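Local coordinates for major capsid protein P2 (Pseudoalteromonas phage pm2, PDB 2VVF), which forms the outer protein shell of the virion as the homotrimeric major capsid protein, each chain built as a double jelly roll, at residues Y170-G181 and E252-V263. Numbering follows the deposited sequence.
Sequences YRIAAIHIKAAG and EQAEIIVEYMGV
Strands 171-178 and 252-263 pair antiparallel at the centre of the BIDG sheet of the C-terminal jelly roll, and a beta bulge interrupts their ladder where A173 and A174 together face E259. Residue numbers of facing pairs sum to 432 at R171-M261 and I172-Y260, but to 433 from I175-V258 to K178-E255. A173 supplies the extra residue through its helical backbone angles (phi -76°, psi -42°); its N bonds to E259 O at 2.8 Å, whereas E259 N turns to A174 O at 3.0 Å.

Beyond the bulge, H176 and I257 exchange two backbone bonds, and on the same face of the sheet H176 NE2 donates to E259 OE2 at 2.7 Å. The carboxylate oxygen lies practically in the imidazole plane, at the ring edge, and is met on its anti side; T220 OG1 bonds ND1, which leaves the ring held at both nitrogens. Further along, K178 and E255 run side by side, the glutamate extended with CG anti to the backbone N (chi1 -179°), and K178 NZ forms a salt bridge with E255 OE1 at 3.2 Å. D64 gives this ammonium a second carboxylate. Near the end of the pairing, E252 OE1 accepts A180 N at 3.2 Å from above the carboxylate plane.

Apolar side chains fill the other face. I256 bends CD1 against I177 CG1, at 3.3 Å a tight contact, while I172 CG1 lies 3.8 Å from Y260 CE1 and V258 CG1 sits over one face of that tyrosine ring.

This pair is central in its sheet, flanked by strand 143-154 beside 252-263 and by strands 218-222 and 233-234 beside 171-178. I177 reaches strand 182-189 of the facing sheet, across the jelly-roll interior.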
# COMPACT_ATOMS: atom_id res chain seq x y z
N TYR A 170 -9.75 -26.67 -7.86
CA TYR A 170 -8.82 -25.93 -7.02
C TYR A 170 -7.91 -25.04 -7.87
O TYR A 170 -7.90 -25.14 -9.09
CB TYR A 170 -7.97 -26.90 -6.19
CG TYR A 170 -8.72 -27.53 -5.04
CD1 TYR A 170 -8.44 -27.19 -3.73
CD2 TYR A 170 -9.73 -28.46 -5.28
CE1 TYR A 170 -9.13 -27.76 -2.68
CE2 TYR A 170 -10.42 -29.04 -4.23
CZ TYR A 170 -10.12 -28.69 -2.93
OH TYR A 170 -10.81 -29.26 -1.89
N ARG A 171 -7.16 -24.17 -7.20
CA ARG A 171 -6.25 -23.26 -7.88
C ARG A 171 -4.86 -23.35 -7.26
O ARG A 171 -4.69 -23.91 -6.18
CB ARG A 171 -6.74 -21.82 -7.77
CG ARG A 171 -8.11 -21.56 -8.36
CD ARG A 171 -8.36 -20.07 -8.51
NE ARG A 171 -9.33 -19.76 -9.56
CZ ARG A 171 -9.01 -19.20 -10.72
NH1 ARG A 171 -7.76 -18.89 -10.99
NH2 ARG A 171 -9.96 -18.96 -11.61
N ILE A 172 -3.88 -22.78 -7.95
CA ILE A 172 -2.51 -22.75 -7.44
C ILE A 172 -2.06 -21.30 -7.37
O ILE A 172 -1.93 -20.63 -8.40
CB ILE A 172 -1.56 -23.59 -8.30
CG1 ILE A 172 -1.94 -25.07 -8.23
CG2 ILE A 172 -0.12 -23.40 -7.83
CD1 ILE A 172 -1.11 -25.96 -9.13
N ALA A 173 -1.85 -20.81 -6.15
CA ALA A 173 -1.42 -19.43 -5.95
C ALA A 173 0.06 -19.26 -6.27
O ALA A 173 0.46 -18.28 -6.89
CB ALA A 173 -1.72 -18.99 -4.52
N ALA A 174 0.86 -20.22 -5.84
CA ALA A 174 2.30 -20.16 -6.08
C ALA A 174 2.99 -21.50 -5.89
O ALA A 174 2.44 -22.43 -5.30
CB ALA A 174 2.93 -19.11 -5.18
N ILE A 175 4.22 -21.59 -6.39
CA ILE A 175 5.03 -22.79 -6.26
C ILE A 175 6.43 -22.35 -5.83
O ILE A 175 7.03 -21.49 -6.46
CB ILE A 175 5.08 -23.59 -7.57
CG1 ILE A 175 3.68 -24.08 -7.96
CG2 ILE A 175 6.04 -24.76 -7.45
CD1 ILE A 175 3.57 -24.49 -9.42
N HIS A 176 6.92 -22.93 -4.74
CA HIS A 176 8.24 -22.57 -4.24
C HIS A 176 9.20 -23.74 -4.31
O HIS A 176 9.02 -24.75 -3.63
CB HIS A 176 8.14 -22.06 -2.80
CG HIS A 176 7.07 -21.04 -2.59
ND1 HIS A 176 7.27 -19.69 -2.79
CD2 HIS A 176 5.77 -21.17 -2.21
CE1 HIS A 176 6.15 -19.03 -2.53
NE2 HIS A 176 5.23 -19.91 -2.18
N ILE A 177 10.23 -23.60 -5.13
CA ILE A 177 11.25 -24.63 -5.28
C ILE A 177 12.40 -24.35 -4.33
O ILE A 177 13.16 -23.40 -4.52
CB ILE A 177 11.73 -24.74 -6.74
CG1 ILE A 177 10.57 -25.11 -7.66
CG2 ILE A 177 12.86 -25.76 -6.85
CD1 ILE A 177 10.62 -24.43 -9.01
N LYS A 178 12.52 -25.17 -3.29
CA LYS A 178 13.57 -25.00 -2.30
C LYS A 178 14.81 -25.82 -2.65
O LYS A 178 14.90 -27.01 -2.32
CB LYS A 178 13.06 -25.37 -0.91
CG LYS A 178 11.91 -24.52 -0.42
CD LYS A 178 12.05 -24.19 1.05
CE LYS A 178 11.39 -25.26 1.92
NZ LYS A 178 11.66 -25.04 3.36
N ALA A 179 15.75 -25.18 -3.32
CA ALA A 179 17.00 -25.81 -3.73
C ALA A 179 18.07 -24.73 -3.85
O ALA A 179 17.75 -23.57 -4.12
CB ALA A 179 16.82 -26.53 -5.06
N ALA A 180 19.33 -25.11 -3.64
CA ALA A 180 20.42 -24.14 -3.68
C ALA A 180 21.08 -23.94 -5.05
O ALA A 180 21.82 -22.97 -5.24
CB ALA A 180 21.47 -24.48 -2.63
N GLY A 181 20.82 -24.83 -6.00
CA GLY A 181 21.45 -24.73 -7.31
C GLY A 181 20.51 -24.57 -8.50
O GLY A 181 20.82 -25.04 -9.60
N GLU A 252 20.56 -32.44 -6.09
CA GLU A 252 20.00 -32.46 -4.74
C GLU A 252 18.51 -32.77 -4.74
O GLU A 252 17.88 -32.83 -5.80
CB GLU A 252 20.24 -31.11 -4.07
CG GLU A 252 19.27 -30.02 -4.51
CD GLU A 252 19.95 -28.69 -4.77
OE1 GLU A 252 20.48 -28.09 -3.81
OE2 GLU A 252 19.93 -28.23 -5.94
N GLN A 253 17.96 -32.96 -3.55
CA GLN A 253 16.53 -33.20 -3.41
C GLN A 253 15.88 -31.88 -3.02
O GLN A 253 16.20 -31.30 -1.98
CB GLN A 253 16.23 -34.26 -2.35
CG GLN A 253 14.75 -34.36 -2.02
CD GLN A 253 14.44 -35.40 -0.97
OE1 GLN A 253 14.17 -36.56 -1.29
NE2 GLN A 253 14.44 -35.00 0.29
N ALA A 254 15.00 -31.40 -3.88
CA ALA A 254 14.32 -30.14 -3.65
C ALA A 254 13.00 -30.33 -2.92
O ALA A 254 12.30 -31.33 -3.14
CB ALA A 254 14.09 -29.42 -4.97
N GLU A 255 12.65 -29.37 -2.08
CA GLU A 255 11.36 -29.41 -1.40
C GLU A 255 10.45 -28.45 -2.16
O GLU A 255 10.67 -27.24 -2.16
CB GLU A 255 11.49 -28.97 0.06
CG GLU A 255 10.16 -29.02 0.81
CD GLU A 255 10.23 -28.41 2.19
OE1 GLU A 255 11.35 -28.20 2.71
OE2 GLU A 255 9.15 -28.17 2.78
N ILE A 256 9.47 -29.01 -2.86
CA ILE A 256 8.54 -28.20 -3.64
C ILE A 256 7.30 -27.83 -2.82
O ILE A 256 6.53 -28.70 -2.43
CB ILE A 256 8.14 -28.90 -4.96
CG1 ILE A 256 9.39 -29.23 -5.79
CG2 ILE A 256 7.19 -28.03 -5.76
CD1 ILE A 256 10.24 -28.03 -6.13
N ILE A 257 7.13 -26.54 -2.57
CA ILE A 257 5.98 -26.05 -1.82
C ILE A 257 4.91 -25.56 -2.80
O ILE A 257 5.18 -24.70 -3.63
CB ILE A 257 6.37 -24.93 -0.84
CG1 ILE A 257 7.56 -25.36 0.01
CG2 ILE A 257 5.19 -24.54 0.04
CD1 ILE A 257 7.32 -26.64 0.77
N VAL A 258 3.71 -26.12 -2.69
CA VAL A 258 2.61 -25.71 -3.56
C VAL A 258 1.47 -25.14 -2.74
O VAL A 258 0.89 -25.82 -1.90
CB VAL A 258 2.13 -26.87 -4.45
CG1 VAL A 258 1.05 -26.40 -5.41
CG2 VAL A 258 3.29 -27.49 -5.20
N GLU A 259 1.15 -23.87 -2.98
CA GLU A 259 0.07 -23.20 -2.27
C GLU A 259 -1.23 -23.36 -3.06
O GLU A 259 -1.49 -22.62 -4.01
CB GLU A 259 0.39 -21.72 -2.09
CG GLU A 259 1.52 -21.44 -1.12
CD GLU A 259 1.73 -19.96 -0.87
OE1 GLU A 259 0.90 -19.35 -0.16
OE2 GLU A 259 2.71 -19.40 -1.41
N TYR A 260 -2.03 -24.35 -2.67
CA TYR A 260 -3.30 -24.60 -3.33
C TYR A 260 -4.38 -23.71 -2.73
O TYR A 260 -4.19 -23.12 -1.67
CB TYR A 260 -3.70 -26.07 -3.17
CG TYR A 260 -2.86 -27.03 -3.99
CD1 TYR A 260 -3.15 -27.28 -5.32
CD2 TYR A 260 -1.80 -27.72 -3.41
CE1 TYR A 260 -2.39 -28.17 -6.06
CE2 TYR A 260 -1.04 -28.61 -4.14
CZ TYR A 260 -1.34 -28.83 -5.47
OH TYR A 260 -0.58 -29.71 -6.20
N MET A 261 -5.51 -23.63 -3.42
CA MET A 261 -6.64 -22.83 -2.96
C MET A 261 -7.94 -23.47 -3.44
O MET A 261 -8.01 -24.00 -4.55
CB MET A 261 -6.54 -21.41 -3.52
CG MET A 261 -5.47 -20.54 -2.90
SD MET A 261 -5.41 -18.91 -3.66
CE MET A 261 -5.56 -19.33 -5.39
N GLY A 262 -8.97 -23.38 -2.62
CA GLY A 262 -10.27 -23.94 -2.98
C GLY A 262 -11.21 -23.94 -1.77
O GLY A 262 -10.78 -23.70 -0.65
N VAL A 263 -12.49 -24.18 -2.02
CA VAL A 263 -13.51 -24.25 -0.99
C VAL A 263 -13.30 -25.57 -0.26
O VAL A 263 -13.37 -26.65 -0.86
CB VAL A 263 -14.94 -24.16 -1.59
CG1 VAL A 263 -15.99 -24.36 -0.53
CG2 VAL A 263 -15.15 -22.86 -2.36